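Local coordinates for protein ethanolamine kinase Pv091845 (Plasmodium vivax, PDB 2QG7) that probably phosphorylates ethanolamine, the first step of phosphatidylethanolamine synthesis from ethanolamine in the malaria parasite, at residues D[65-76]-D[90-98]; D[197-206]-D[344-352]. All coordinates share one frame; numbering follows the deposited sequence.

Contact 1 (D[65-76]-D[90-98]); sequences RSEKAKELLKKY and YCKYVMLHY
The ring of Tyr90 carries a methyl of Leu73 on one face: CD2 stands 3.6 Å from the ring centroid, 22° off the normal, a CH-pi contact. At the edge of the same ring, near its plane, lies the carbonyl oxygen of Leu72. The His97 imidazole is covered on one face by Lys70 CG, 3.8 Å from its centroid, while Leu73 CD1 and Lys74 CE come up to its edge. Leu96 CD1 rests over a face of the Arg65 guanidinium, 3.6 Å from NH2. Ala69 CB lies 3.7 Å from Tyr93 CD1, oblique to the ring, whose hydroxyl bonds to Leu57 O.

Leu73 is the central knob, seated among Tyr90, Val94, His97 and Tyr98. Its chi1 of -77° turns CG toward helix 90-98, against Tyr93 CB; the branch then sends CD2 to Tyr90 and Val94, and CD1 to Tyr98 and His97 CB. Tyr90 OH is ringed by Leu73 O (3.0 Å), Tyr76 O (2.7 Å) and Asn176 OD1, at the C-terminal end of helix 65-75 and beside the turn between strands 170-174 and 177-181. Lys74 NZ adds a weak hydrogen bond to Tyr98 OH, at 3.4 Å. The axes of 65-75 and 90-98 approach to 9.0 Å at -115°, with Leu73 as a knob in a hole of helix 84-98, which lies between helix 65-75 and the antiparallel sheet of a kinase-like N-terminal lobe.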
loop_
_atom_site.group_PDB
_atom_site.type_symbol
_atom_site.label_atom_id
_atom_site.label_comp_id
_atom_site.label_asym_id
_atom_site.label_seq_id
_atom_site.Cartn_x
_atom_site.Cartn_y
_atom_site.Cartn_z
ATOM N N ARG D 65 9.834 -42.604 26.374
ATOM C CA ARG D 65 9.216 -41.711 25.401
ATOM C C ARG D 65 8.492 -40.515 26.047
ATOM O O ARG D 65 8.580 -39.394 25.534
ATOM C CB ARG D 65 8.292 -42.474 24.459
ATOM C CG ARG D 65 7.809 -41.610 23.294
ATOM C CD ARG D 65 6.807 -42.312 22.384
ATOM N NE ARG D 65 5.594 -42.769 23.107
ATOM C CZ ARG D 65 4.402 -42.922 22.491
ATOM N NH1 ARG D 65 4.246 -42.633 21.121
ATOM N NH2 ARG D 65 3.357 -43.353 23.243
ATOM N N SER D 66 7.806 -40.759 27.171
ATOM C CA SER D 66 7.045 -39.729 27.897
ATOM C C SER D 66 7.937 -38.779 28.673
ATOM O O SER D 66 7.670 -37.589 28.717
ATOM C CB SER D 66 6.037 -40.366 28.863
ATOM O OG SER D 66 5.124 -41.198 28.168
ATOM N N GLU D 67 8.975 -39.319 29.306
ATOM C CA GLU D 67 9.981 -38.512 29.978
ATOM C C GLU D 67 10.775 -37.657 28.988
ATOM O O GLU D 67 11.118 -36.504 29.293
ATOM C CB GLU D 67 10.922 -39.425 30.754
ATOM C CG GLU D 67 12.127 -38.735 31.365
ATOM C CD GLU D 67 11.791 -38.054 32.670
ATOM O OE1 GLU D 67 11.062 -37.024 32.661
ATOM O OE2 GLU D 67 12.264 -38.564 33.713
ATOM N N LYS D 68 11.057 -38.223 27.806
ATOM C CA LYS D 68 11.801 -37.517 26.744
ATOM C C LYS D 68 10.983 -36.485 25.989
ATOM O O LYS D 68 11.530 -35.452 25.582
ATOM C CB LYS D 68 12.443 -38.494 25.748
ATOM C CG LYS D 68 13.693 -39.196 26.258
ATOM C CD LYS D 68 14.841 -38.233 26.456
ATOM C CE LYS D 68 15.947 -38.875 27.286
ATOM N NZ LYS D 68 17.245 -38.080 27.044
ATOM N N ALA D 69 9.692 -36.772 25.778
ATOM C CA ALA D 69 8.784 -35.833 25.121
ATOM C C ALA D 69 8.556 -34.636 26.029
ATOM O O ALA D 69 8.459 -33.495 25.559
ATOM C CB ALA D 69 7.486 -36.494 24.800
ATOM N N LYS D 70 8.503 -34.916 27.334
ATOM C CA LYS D 70 8.404 -33.901 28.367
ATOM C C LYS D 70 9.546 -32.888 28.285
ATOM O O LYS D 70 9.277 -31.697 28.125
ATOM C CB LYS D 70 8.328 -34.542 29.753
ATOM C CG LYS D 70 8.060 -33.562 30.903
ATOM C CD LYS D 70 8.194 -34.252 32.251
ATOM C CE LYS D 70 6.914 -35.061 32.617
ATOM N NZ LYS D 70 7.002 -35.802 33.936
ATOM N N GLU D 71 10.802 -33.347 28.376
ATOM C CA GLU D 71 11.971 -32.435 28.314
ATOM C C GLU D 71 12.280 -31.813 26.935
ATOM O O GLU D 71 12.926 -30.755 26.854
ATOM C CB GLU D 71 13.234 -33.045 28.960
ATOM C CG GLU D 71 13.600 -34.445 28.471
ATOM C CD GLU D 71 14.708 -35.105 29.288
ATOM O OE1 GLU D 71 14.402 -36.141 29.954
ATOM O OE2 GLU D 71 15.879 -34.609 29.261
ATOM N N LEU D 72 11.811 -32.451 25.864
ATOM C CA LEU D 72 11.939 -31.877 24.505
ATOM C C LEU D 72 10.955 -30.736 24.267
ATOM O O LEU D 72 11.263 -29.802 23.536
ATOM C CB LEU D 72 11.798 -32.947 23.394
ATOM C CG LEU D 72 12.873 -34.053 23.272
ATOM C CD1 LEU D 72 12.464 -35.149 22.264
ATOM C CD2 LEU D 72 14.266 -33.468 22.982
ATOM N N LEU D 73 9.783 -30.824 24.895
ATOM C CA LEU D 73 8.767 -29.763 24.831
ATOM C C LEU D 73 9.194 -28.527 25.588
ATOM O O LEU D 73 8.825 -27.416 25.212
ATOM C CB LEU D 73 7.418 -30.241 25.369
ATOM C CG LEU D 73 6.587 -31.134 24.447
ATOM C CD1 LEU D 73 5.456 -31.795 25.238
ATOM C CD2 LEU D 73 6.047 -30.369 23.288
ATOM N N LYS D 74 9.954 -28.739 26.660
ATOM C CA LYS D 74 10.463 -27.666 27.519
ATOM C C LYS D 74 11.708 -27.024 26.919
ATOM O O LYS D 74 11.960 -25.838 27.132
ATOM C CB LYS D 74 10.804 -28.210 28.911
ATOM C CG LYS D 74 9.631 -28.819 29.658
ATOM C CD LYS D 74 8.797 -27.737 30.381
ATOM C CE LYS D 74 7.414 -28.382 30.754
ATOM N NZ LYS D 74 6.601 -27.301 31.428
ATOM N N LYS D 75 12.484 -27.806 26.174
ATOM C CA LYS D 75 13.697 -27.278 25.557
ATOM C C LYS D 75 13.458 -26.481 24.271
ATOM O O LYS D 75 14.221 -25.562 23.981
ATOM C CB LYS D 75 14.736 -28.389 25.334
ATOM C CG LYS D 75 16.142 -27.865 24.853
ATOM C CD LYS D 75 17.259 -28.845 25.219
ATOM C CE LYS D 75 17.463 -29.889 24.144
ATOM N NZ LYS D 75 18.681 -30.716 24.436
ATOM N N TYR D 76 12.413 -26.832 23.510
ATOM C CA TYR D 76 12.156 -26.215 22.193
ATOM C C TYR D 76 10.825 -25.498 22.158
ATOM O O TYR D 76 9.809 -26.053 21.747
ATOM C CB TYR D 76 12.271 -27.250 21.056
ATOM C CG TYR D 76 13.657 -27.860 20.982
ATOM C CD1 TYR D 76 13.909 -29.104 21.537
ATOM C CD2 TYR D 76 14.723 -27.163 20.400
ATOM C CE1 TYR D 76 15.177 -29.657 21.507
ATOM C CE2 TYR D 76 16.008 -27.709 20.358
ATOM C CZ TYR D 76 16.226 -28.960 20.919
ATOM O OH TYR D 76 17.485 -29.528 20.907
ATOM N N TYR D 90 6.390 -32.426 17.000
ATOM C CA TYR D 90 6.239 -31.558 18.171
ATOM C C TYR D 90 4.815 -31.659 18.716
ATOM O O TYR D 90 4.597 -31.720 19.929
ATOM C CB TYR D 90 6.616 -30.088 17.855
ATOM C CG TYR D 90 6.834 -29.247 19.127
ATOM C CD1 TYR D 90 8.028 -29.344 19.860
ATOM C CD2 TYR D 90 5.830 -28.393 19.616
ATOM C CE1 TYR D 90 8.231 -28.612 21.028
ATOM C CE2 TYR D 90 6.026 -27.647 20.776
ATOM C CZ TYR D 90 7.227 -27.758 21.478
ATOM O OH TYR D 90 7.419 -27.019 22.632
ATOM N N CYS D 91 3.865 -31.711 17.787
ATOM C CA CYS D 91 2.447 -31.889 18.087
ATOM C C CYS D 91 2.088 -33.220 18.717
ATOM O O CYS D 91 1.187 -33.274 19.555
ATOM C CB CYS D 91 1.608 -31.648 16.840
ATOM S SG CYS D 91 1.536 -29.901 16.460
ATOM N N LYS D 92 2.769 -34.287 18.308
ATOM C CA LYS D 92 2.599 -35.600 18.929
ATOM C C LYS D 92 2.991 -35.575 20.390
ATOM O O LYS D 92 2.402 -36.288 21.192
ATOM C CB LYS D 92 3.476 -36.651 18.242
ATOM C CG LYS D 92 2.891 -37.275 16.997
ATOM C CD LYS D 92 3.943 -38.128 16.292
ATOM C CE LYS D 92 4.078 -39.491 16.948
ATOM N NZ LYS D 92 4.987 -40.377 16.147
ATOM N N TYR D 93 4.029 -34.802 20.717
ATOM C CA TYR D 93 4.527 -34.678 22.091
ATOM C C TYR D 93 3.636 -33.780 22.948
ATOM O O TYR D 93 3.517 -33.994 24.164
ATOM C CB TYR D 93 5.960 -34.134 22.124
ATOM C CG TYR D 93 6.982 -34.933 21.358
ATOM C CD1 TYR D 93 6.823 -36.312 21.153
ATOM C CD2 TYR D 93 8.134 -34.318 20.866
ATOM C CE1 TYR D 93 7.767 -37.054 20.445
ATOM C CE2 TYR D 93 9.093 -35.047 20.148
ATOM C CZ TYR D 93 8.900 -36.415 19.943
ATOM O OH TYR D 93 9.847 -37.140 19.256
ATOM N N VAL D 94 3.043 -32.761 22.313
ATOM C CA VAL D 94 2.040 -31.917 22.960
ATOM C C VAL D 94 0.907 -32.806 23.428
ATOM O O VAL D 94 0.516 -32.749 24.600
ATOM C CB VAL D 94 1.541 -30.747 22.040
ATOM C CG1 VAL D 94 0.331 -30.049 22.638
ATOM C CG2 VAL D 94 2.669 -29.707 21.807
ATOM N N MET D 95 0.430 -33.665 22.536
ATOM C CA MET D 95 -0.650 -34.598 22.854
ATOM C C MET D 95 -0.256 -35.700 23.849
ATOM O O MET D 95 -1.097 -36.242 24.577
ATOM C CB MET D 95 -1.219 -35.230 21.561
ATOM C CG MET D 95 -1.976 -34.236 20.624
ATOM S SD MET D 95 -3.171 -33.095 21.409
ATOM C CE MET D 95 -4.407 -34.215 22.201
ATOM N N LEU D 96 1.018 -36.055 23.859
ATOM C CA LEU D 96 1.482 -37.131 24.715
ATOM C C LEU D 96 1.653 -36.672 26.169
ATOM O O LEU D 96 1.315 -37.414 27.097
ATOM C CB LEU D 96 2.787 -37.737 24.159
ATOM C CG LEU D 96 3.524 -38.876 24.895
ATOM C CD1 LEU D 96 2.724 -40.198 24.943
ATOM C CD2 LEU D 96 4.874 -39.084 24.247
ATOM N N HIS D 97 2.183 -35.462 26.357
ATOM C CA HIS D 97 2.479 -34.929 27.680
ATOM C C HIS D 97 1.352 -34.014 28.162
ATOM O O HIS D 97 0.696 -34.295 29.177
ATOM C CB HIS D 97 3.830 -34.186 27.669
ATOM C CG HIS D 97 4.187 -33.552 28.981
ATOM N ND1 HIS D 97 4.599 -32.236 29.088
ATOM C CD2 HIS D 97 4.174 -34.046 30.247
ATOM C CE1 HIS D 97 4.831 -31.945 30.358
ATOM N NE2 HIS D 97 4.583 -33.027 31.082
ATOM N N TYR D 98 1.125 -32.925 27.429
ATOM C CA TYR D 98 0.145 -31.908 27.833
ATOM C C TYR D 98 -1.311 -32.414 27.757
ATOM O O TYR D 98 -2.098 -32.220 28.695
ATOM C CB TYR D 98 0.349 -30.616 27.017
ATOM C CG TYR D 98 1.600 -29.858 27.378
ATOM C CD1 TYR D 98 2.517 -29.470 26.390
ATOM C CD2 TYR D 98 1.877 -29.510 28.724
ATOM C CE1 TYR D 98 3.691 -28.758 26.717
ATOM C CE2 TYR D 98 3.049 -28.791 29.069
ATOM C CZ TYR D 98 3.957 -28.425 28.059
ATOM O OH TYR D 98 5.110 -27.719 28.384
#

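Contact 2 (D[197-206]-D[344-352]); sequences KFQKLIAKNL and GDSISFIDF
Ile347 of strand 347-349 drives its side chain into the flank of helix 196-210, a strand-on-helix packing in the part of the kinase-like fold that leads into Asp351-Phe352, probably the counterpart of the DFG start in protein kinases. Its CG1 touches Leu201 CB at 3.5 Å, CD1 reaches the Phe198 ring at CD2 (3.9 Å), and CG2 faces the backbone of the helix at Leu201 and Ile202. Two residues on, Phe349 points the same way. Ile202 CG2 meets Phe349 CZ at 4.0 Å, and the carbonyl oxygen of Ile202 lies in the plane of the ring at its edge. Asn205, with CG anti to the backbone N (chi1 -159°), brings its amide across one face of this ring, the two planes 58° apart. Near the start of the segments the long, extended Lys197 crosses Asp345 at about a right angle, giving a long salt bridge of 3.6 Å between NZ and OD2; the firmer partner of this carboxylate is Asn304, which bonds OD1.

In the second shell, strand 302-304 backs Ile347 through Ile302 and Asn304, while backbone bonds join Ser348 to Ile303. Phe390 and His367 press on Ile202, and Leu297 touches Phe349. Asn205 ND2 sits 3.2 Å above the Phe349 ring, over its centre, and donates to a water 2.9 Å away that also accepts from Phe349 N.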
loop_
_atom_site.group_PDB
_atom_site.type_symbol
_atom_site.label_atom_id
_atom_site.label_comp_id
_atom_site.label_asym_id
_atom_site.label_seq_id
_atom_site.Cartn_x
_atom_site.Cartn_y
_atom_site.Cartn_z
ATOM N N LYS D 197 -26.616 -9.998 5.175
ATOM C CA LYS D 197 -26.938 -11.297 5.729
ATOM C C LYS D 197 -26.024 -11.659 6.922
ATOM O O LYS D 197 -26.497 -12.175 7.944
ATOM C CB LYS D 197 -26.831 -12.303 4.573
ATOM C CG LYS D 197 -26.706 -13.806 4.929
ATOM C CD LYS D 197 -26.323 -14.647 3.656
ATOM C CE LYS D 197 -26.032 -16.117 4.082
ATOM N NZ LYS D 197 -25.570 -17.056 2.920
ATOM N N PHE D 198 -24.728 -11.373 6.818
ATOM C CA PHE D 198 -23.789 -11.644 7.925
ATOM C C PHE D 198 -23.664 -10.470 8.904
ATOM O O PHE D 198 -23.385 -10.681 10.076
ATOM C CB PHE D 198 -22.399 -12.064 7.399
ATOM C CG PHE D 198 -22.403 -13.356 6.637
ATOM C CD1 PHE D 198 -22.332 -13.358 5.241
ATOM C CD2 PHE D 198 -22.501 -14.575 7.308
ATOM C CE1 PHE D 198 -22.333 -14.560 4.526
ATOM C CE2 PHE D 198 -22.535 -15.786 6.604
ATOM C CZ PHE D 198 -22.436 -15.781 5.220
ATOM N N GLN D 199 -23.853 -9.242 8.415
ATOM C CA GLN D 199 -23.872 -8.062 9.290
ATOM C C GLN D 199 -24.820 -8.279 10.457
ATOM O O GLN D 199 -24.454 -8.104 11.620
ATOM C CB GLN D 199 -24.360 -6.835 8.521
ATOM C CG GLN D 199 -23.369 -6.193 7.548
ATOM C CD GLN D 199 -23.886 -4.832 7.124
ATOM O OE1 GLN D 199 -25.001 -4.716 6.605
ATOM N NE2 GLN D 199 -23.122 -3.780 7.402
ATOM N N LYS D 200 -26.058 -8.657 10.110
ATOM C CA LYS D 200 -27.085 -9.099 11.064
ATOM C C LYS D 200 -26.553 -10.096 12.104
ATOM O O LYS D 200 -26.684 -9.871 13.292
ATOM C CB LYS D 200 -28.304 -9.664 10.293
ATOM C CG LYS D 200 -29.436 -10.254 11.194
ATOM C CD LYS D 200 -30.600 -10.647 10.364
ATOM C CE LYS D 200 -31.222 -11.927 10.870
ATOM N NZ LYS D 200 -32.299 -11.712 11.947
ATOM N N LEU D 201 -25.899 -11.152 11.654
ATOM C CA LEU D 201 -25.455 -12.261 12.511
ATOM C C LEU D 201 -24.229 -11.936 13.345
ATOM O O LEU D 201 -24.071 -12.445 14.455
ATOM C CB LEU D 201 -25.199 -13.505 11.677
ATOM C CG LEU D 201 -26.426 -14.147 11.030
ATOM C CD1 LEU D 201 -26.050 -15.341 10.118
ATOM C CD2 LEU D 201 -27.379 -14.619 12.119
ATOM N N ILE D 202 -23.373 -11.074 12.798
ATOM C CA ILE D 202 -22.168 -10.614 13.483
ATOM C C ILE D 202 -22.522 -9.658 14.621
ATOM O O ILE D 202 -21.972 -9.763 15.727
ATOM C CB ILE D 202 -21.146 -9.969 12.476
ATOM C CG1 ILE D 202 -20.648 -11.037 11.496
ATOM C CG2 ILE D 202 -19.982 -9.320 13.217
ATOM C CD1 ILE D 202 -19.986 -10.525 10.195
ATOM N N ALA D 203 -23.423 -8.723 14.320
ATOM C CA ALA D 203 -23.905 -7.695 15.262
ATOM C C ALA D 203 -24.614 -8.313 16.460
ATOM O O ALA D 203 -24.349 -7.931 17.618
ATOM C CB ALA D 203 -24.830 -6.749 14.541
ATOM N N LYS D 204 -25.487 -9.296 16.194
ATOM C CA LYS D 204 -26.202 -10.027 17.280
ATOM C C LYS D 204 -25.260 -10.752 18.224
ATOM O O LYS D 204 -25.460 -10.703 19.449
ATOM C CB LYS D 204 -27.199 -11.036 16.726
ATOM C CG LYS D 204 -28.464 -10.445 16.148
ATOM C CD LYS D 204 -29.346 -11.598 15.744
ATOM C CE LYS D 204 -30.435 -11.163 14.778
ATOM N NZ LYS D 204 -31.414 -10.262 15.465
ATOM N N ASN D 205 -24.248 -11.426 17.659
ATOM C CA ASN D 205 -23.204 -12.104 18.454
ATOM C C ASN D 205 -22.305 -11.137 19.188
ATOM O O ASN D 205 -21.838 -11.403 20.291
ATOM C CB ASN D 205 -22.365 -13.037 17.580
ATOM C CG ASN D 205 -21.646 -14.099 18.396
ATOM O OD1 ASN D 205 -22.222 -14.714 19.289
ATOM N ND2 ASN D 205 -20.384 -14.310 18.099
ATOM N N LEU D 206 -22.080 -9.986 18.570
ATOM C CA LEU D 206 -21.243 -8.930 19.161
ATOM C C LEU D 206 -21.947 -8.286 20.344
ATOM O O LEU D 206 -21.299 -7.924 21.309
ATOM C CB LEU D 206 -20.799 -7.885 18.097
ATOM C CG LEU D 206 -19.817 -6.797 18.585
ATOM C CD1 LEU D 206 -18.436 -7.377 18.914
ATOM C CD2 LEU D 206 -19.691 -5.674 17.586
ATOM N N GLY D 344 -28.804 -23.100 7.149
ATOM C CA GLY D 344 -28.866 -22.037 8.169
ATOM C C GLY D 344 -27.482 -21.657 8.688
ATOM O O GLY D 344 -26.731 -22.511 9.201
ATOM N N ASP D 345 -27.151 -20.371 8.555
ATOM C CA ASP D 345 -25.862 -19.827 8.991
ATOM C C ASP D 345 -25.831 -19.585 10.488
ATOM O O ASP D 345 -26.811 -19.108 11.074
ATOM C CB ASP D 345 -25.585 -18.513 8.285
ATOM C CG ASP D 345 -25.659 -18.635 6.788
ATOM O OD1 ASP D 345 -24.743 -19.227 6.180
ATOM O OD2 ASP D 345 -26.645 -18.128 6.210
ATOM N N SER D 346 -24.706 -19.904 11.105
ATOM C CA SER D 346 -24.530 -19.615 12.514
ATOM C C SER D 346 -23.132 -19.012 12.716
ATOM O O SER D 346 -22.145 -19.623 12.328
ATOM C CB SER D 346 -24.709 -20.894 13.352
ATOM O OG SER D 346 -24.429 -20.646 14.731
ATOM N N ILE D 347 -23.074 -17.839 13.347
ATOM C CA ILE D 347 -21.858 -17.069 13.490
ATOM C C ILE D 347 -21.268 -17.122 14.894
ATOM O O ILE D 347 -21.970 -16.923 15.865
ATOM C CB ILE D 347 -22.098 -15.563 13.054
ATOM C CG1 ILE D 347 -22.235 -15.444 11.511
ATOM C CG2 ILE D 347 -21.062 -14.579 13.689
ATOM C CD1 ILE D 347 -21.028 -15.918 10.690
ATOM N N SER D 348 -19.961 -17.383 14.989
ATOM C CA SER D 348 -19.230 -17.241 16.239
ATOM C C SER D 348 -17.844 -16.626 16.006
ATOM O O SER D 348 -17.337 -16.635 14.899
ATOM C CB SER D 348 -19.125 -18.578 16.960
ATOM O OG SER D 348 -18.470 -19.519 16.155
ATOM N N PHE D 349 -17.257 -16.073 17.062
ATOM C CA PHE D 349 -15.955 -15.454 16.993
ATOM C C PHE D 349 -14.867 -16.352 17.580
ATOM O O PHE D 349 -15.117 -17.133 18.490
ATOM C CB PHE D 349 -15.962 -14.088 17.714
ATOM C CG PHE D 349 -17.065 -13.167 17.255
ATOM C CD1 PHE D 349 -17.488 -13.156 15.930
ATOM C CD2 PHE D 349 -17.682 -12.289 18.150
ATOM C CE1 PHE D 349 -18.521 -12.315 15.526
ATOM C CE2 PHE D 349 -18.675 -11.450 17.717
ATOM C CZ PHE D 349 -19.092 -11.472 16.427
ATOM N N ILE D 350 -13.656 -16.198 17.055
ATOM C CA ILE D 350 -12.446 -16.912 17.512
ATOM C C ILE D 350 -11.336 -15.903 17.741
ATOM O O ILE D 350 -11.450 -14.735 17.386
ATOM C CB ILE D 350 -11.934 -18.037 16.479
ATOM C CG1 ILE D 350 -11.661 -17.454 15.074
ATOM C CG2 ILE D 350 -12.876 -19.247 16.405
ATOM C CD1 ILE D 350 -10.662 -18.250 14.257
ATOM N N ASP D 351 -10.262 -16.366 18.344
ATOM C CA ASP D 351 -9.051 -15.597 18.576
ATOM C C ASP D 351 -9.234 -14.345 19.436
ATOM O O ASP D 351 -9.239 -13.200 18.953
ATOM C CB ASP D 351 -8.327 -15.331 17.253
ATOM C CG ASP D 351 -6.810 -15.325 17.414
ATOM O OD1 ASP D 351 -6.284 -15.196 18.578
ATOM O OD2 ASP D 351 -6.134 -15.425 16.350
ATOM N N PHE D 352 -9.350 -14.577 20.736
ATOM C CA PHE D 352 -9.618 -13.522 21.717
ATOM C C PHE D 352 -8.349 -13.085 22.422
ATOM O O PHE D 352 -8.381 -12.773 23.617
ATOM C CB PHE D 352 -10.617 -14.047 22.759
ATOM C CG PHE D 352 -11.939 -14.464 22.168
ATOM C CD1 PHE D 352 -12.153 -15.779 21.767
ATOM C CD2 PHE D 352 -12.956 -13.538 22.005
ATOM C CE1 PHE D 352 -13.382 -16.158 21.197
ATOM C CE2 PHE D 352 -14.161 -13.897 21.451
ATOM C CZ PHE D 352 -14.373 -15.213 21.038
HETATM O O HOH W 1 -18.826 -16.399 19.435
#

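How the contacts relate
Contact 1 closes before contact 2 opens along the chain, and the two do not touch: their centres are 37 Å apart, their nearest atoms about 16 Å. In contact 1, helix 84-98 packs on a face of the five-stranded antiparallel sheet, against strands 112-116, 136-141 and 170-174, with helix 65-75 stacked on that helix. Contact 2 belongs to the following, mainly helical part, joining helix 196-210 to the outermost strand of a separate three-stranded sheet. Strand 136-141 links them indirectly: Ile138 touches Val94 of contact 1, and Arg139 forms a long, weak ion pair with Asp351, downstream of strand 347-349. Asp351 probably occupies the place of the DFG aspartate, consistent with the two-lobed kinase fold.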